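Local coordinates for flagellin B1 (Methanocaldococcus jannaschii DSM 2661, PDB 5YA6), which is a flagellin that probably polymerises into the archaellum, the archaeal swimming filament, and binds a calcium ion in its beta-rich domain, at residues K24-I29 against N123-F128. Residues are numbered along the deposited sequence; the frame is centred on the assembly and turned at random.
Sequences KTLGGI and NANAVF
L26 and N125 meet at the outer edge of a small contact, where the methyl CD1 of L26 lies 4.2 Å from ND2 of N125. The touch is van der Waals in kind, a branched aliphatic end against a side-chain amide. With chi1 near -172°, N125 extends its amide from the first turn of the helix toward L26. L26, though largely exposed, finds apolar cover on A131, and the amide of N125 is polar enough for a partly exposed place while its side chain touches D30.

Deeper in, A124 faces the start of strand 28-38. Its CB comes within 4.0 Å of the carbonyl O of I29, and the two residues have the closest CA atoms of the two segments. A small methyl allows the helix to sit near the strand backbone. The end of the I29 side chain turns from the helix and packs on T156 and Y160, so here the isoleucine offers the helix mainly its backbone.

The helix start is held by its own bonds: N123 is the N-cap, and its OD1 accepts from A126 N at 2.8 Å. That bond is bent (144° at the hydrogen), with the donor out of the carbonyl plane. Asparagine fits this position because its short side chain can fold back onto an amide of the first turn. The helix then continues through V127 N to N123 O (2.9 Å). Backbone bonds also tie N125 to D30 and I29 to I132.

Within the turn, G27 and G28 both pair opposite D23 in a G1 beta bulge; the positive phi of G27 favours glycine. The arrangement thus joins a beta hairpin turn, between antiparallel strands 13-23 and 28-38, to a short capped helix that follows neighbouring strand 117-123 in the beta-rich flagellin domain.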
ATOM      1  N   LYS B  24     -10.312  23.349   3.556  1.00 17.16           N
ATOM      2  CA  LYS B  24     -10.096  24.226   2.418  1.00 17.99           C
ATOM      3  C   LYS B  24      -8.960  25.227   2.612  1.00 16.97           C
ATOM      4  O   LYS B  24      -8.236  25.521   1.680  1.00 17.73           O
ATOM      5  CB  LYS B  24     -11.408  24.900   2.024  1.00 22.56           C
ATOM      6  CG  LYS B  24     -11.991  25.891   2.994  1.00 25.85           C
ATOM      7  CD  LYS B  24     -13.444  26.202   2.612  1.00 30.39           C
ATOM      8  CE  LYS B  24     -13.618  26.504   1.132  1.00 34.64           C
ATOM      9  NZ  LYS B  24     -14.945  27.134   0.826  1.00 39.13           N
ATOM     10  N   THR B  25      -8.736  25.651   3.873  1.00 16.90           N
ATOM     11  CA  THR B  25      -7.624  26.551   4.168  1.00 16.70           C
ATOM     12  C   THR B  25      -6.266  25.917   4.098  1.00 17.07           C
ATOM     13  O   THR B  25      -5.241  26.600   4.076  1.00 18.20           O
ATOM     14  CB  THR B  25      -7.812  27.273   5.546  1.00 17.83           C
ATOM     15  OG1 THR B  25      -7.550  26.373   6.651  1.00 19.44           O
ATOM     16  CG2 THR B  25      -9.184  27.850   5.690  1.00 20.29           C
ATOM     17  N   LEU B  26      -6.223  24.573   4.108  1.00 15.81           N
ATOM     18  CA  LEU B  26      -4.967  23.868   3.982  1.00 14.59           C
ATOM     19  C   LEU B  26      -4.788  23.227   2.610  1.00 14.99           C
ATOM     20  O   LEU B  26      -3.747  22.635   2.341  1.00 16.67           O
ATOM     21  CB  LEU B  26      -4.899  22.793   5.071  1.00 14.77           C
ATOM     22  CG  LEU B  26      -4.682  23.277   6.530  1.00 17.47           C
ATOM     23  CD1 LEU B  26      -4.746  22.077   7.471  1.00 16.49           C
ATOM     24  CD2 LEU B  26      -3.391  24.028   6.631  1.00 18.38           C
ATOM     25  N   GLY B  27      -5.833  23.295   1.801  1.00 16.31           N
ATOM     26  CA  GLY B  27      -5.797  22.886   0.380  1.00 17.46           C
ATOM     27  C   GLY B  27      -5.873  21.397   0.137  1.00 16.04           C
ATOM     28  O   GLY B  27      -5.343  20.909  -0.889  1.00 19.78           O
ATOM     29  N   GLY B  28      -6.442  20.679   1.090  1.00 14.95           N
ATOM     30  CA  GLY B  28      -6.419  19.227   1.025  1.00 14.27           C
ATOM     31  C   GLY B  28      -6.983  18.481   2.195  1.00 13.53           C
ATOM     32  O   GLY B  28      -7.529  19.076   3.144  1.00 13.86           O
ATOM     33  N   ILE B  29      -6.784  17.161   2.157  1.00 11.90           N
ATOM     34  CA  ILE B  29      -7.207  16.323   3.246  1.00 12.46           C
ATOM     35  C   ILE B  29      -6.194  16.342   4.401  1.00 12.61           C
ATOM     36  O   ILE B  29      -5.033  15.951   4.203  1.00 11.71           O
ATOM     37  CB  ILE B  29      -7.542  14.897   2.747  1.00 13.84           C
ATOM     38  CG1 ILE B  29      -8.807  15.015   1.869  1.00 15.55           C
ATOM     39  CG2 ILE B  29      -7.671  13.902   3.903  1.00 13.44           C
ATOM     40  CD1 ILE B  29      -9.178  13.743   1.213  1.00 17.27           C
ATOM     41  N   ASN B 123      -3.714  12.205  11.808  1.00 12.45           N
ATOM     42  CA  ASN B 123      -3.551  13.553  11.356  1.00 14.21           C
ATOM     43  C   ASN B 123      -2.606  13.536  10.223  1.00 13.48           C
ATOM     44  O   ASN B 123      -1.368  13.469  10.393  1.00 14.01           O
ATOM     45  CB  ASN B 123      -3.031  14.542  12.413  1.00 16.20           C
ATOM     46  CG  ASN B 123      -3.176  15.979  11.910  1.00 16.57           C
ATOM     47  OD1 ASN B 123      -2.596  16.341  10.919  1.00 15.84           O
ATOM     48  ND2 ASN B 123      -4.052  16.763  12.538  1.00 21.32           N
ATOM     49  N   ALA B 124      -3.164  13.487   9.018  1.00 14.61           N
ATOM     50  CA  ALA B 124      -2.317  13.425   7.811  1.00 13.28           C
ATOM     51  C   ALA B 124      -1.438  14.639   7.626  1.00 15.25           C
ATOM     52  O   ALA B 124      -0.327  14.508   7.130  1.00 13.24           O
ATOM     53  CB  ALA B 124      -3.200  13.260   6.579  1.00 13.63           C
ATOM     54  N   ASN B 125      -1.932  15.833   8.001  1.00 16.21           N
ATOM     55  CA  ASN B 125      -1.155  17.047   7.952  1.00 19.46           C
ATOM     56  C   ASN B 125       0.132  16.894   8.783  1.00 17.16           C
ATOM     57  O   ASN B 125       1.214  17.290   8.345  1.00 18.33           O
ATOM     58  CB  ASN B 125      -2.048  18.211   8.430  1.00 20.15           C
ATOM     59  CG  ASN B 125      -1.446  19.548   8.252  1.00 25.27           C
ATOM     60  OD1 ASN B 125      -1.025  19.943   7.168  1.00 28.62           O
ATOM     61  ND2 ASN B 125      -1.421  20.316   9.346  1.00 27.13           N
ATOM     62  N   ALA B 126       0.026  16.242   9.925  1.00 16.31           N
ATOM     63  CA  ALA B 126       1.155  16.046  10.785  1.00 16.52           C
ATOM     64  C   ALA B 126       2.064  14.905  10.298  1.00 17.13           C
ATOM     65  O   ALA B 126       3.310  15.013  10.286  1.00 18.96           O
ATOM     66  CB  ALA B 126       0.699  15.863  12.216  1.00 15.49           C
ATOM     67  N   VAL B 127       1.485  13.827   9.779  1.00 15.27           N
ATOM     68  CA  VAL B 127       2.303  12.698   9.276  1.00 15.94           C
ATOM     69  C   VAL B 127       3.070  13.036   7.987  1.00 16.03           C
ATOM     70  O   VAL B 127       4.255  12.734   7.855  1.00 17.32           O
ATOM     71  CB  VAL B 127       1.412  11.430   9.068  1.00 15.18           C
ATOM     72  CG1 VAL B 127       2.211  10.269   8.515  1.00 15.85           C
ATOM     73  CG2 VAL B 127       0.782  10.992  10.398  1.00 14.30           C
ATOM     74  N   PHE B 128       2.395  13.698   7.080  1.00 16.58           N
ATOM     75  CA  PHE B 128       2.936  13.945   5.758  1.00 18.15           C
ATOM     76  C   PHE B 128       3.510  15.332   5.609  1.00 20.19           C
ATOM     77  O   PHE B 128       4.034  15.632   4.554  1.00 20.31           O
ATOM     78  CB  PHE B 128       1.826  13.699   4.695  1.00 18.39           C
ATOM     79  CG  PHE B 128       1.195  12.305   4.744  1.00 19.91           C
ATOM     80  CD1 PHE B 128       1.946  11.162   4.917  1.00 19.76           C
ATOM     81  CD2 PHE B 128      -0.176  12.153   4.641  1.00 20.99           C
ATOM     82  CE1 PHE B 128       1.357   9.894   4.936  1.00 20.02           C
ATOM     83  CE2 PHE B 128      -0.754  10.901   4.658  1.00 24.13           C
ATOM     84  CZ  PHE B 128       0.012   9.763   4.827  1.00 21.76           C
TER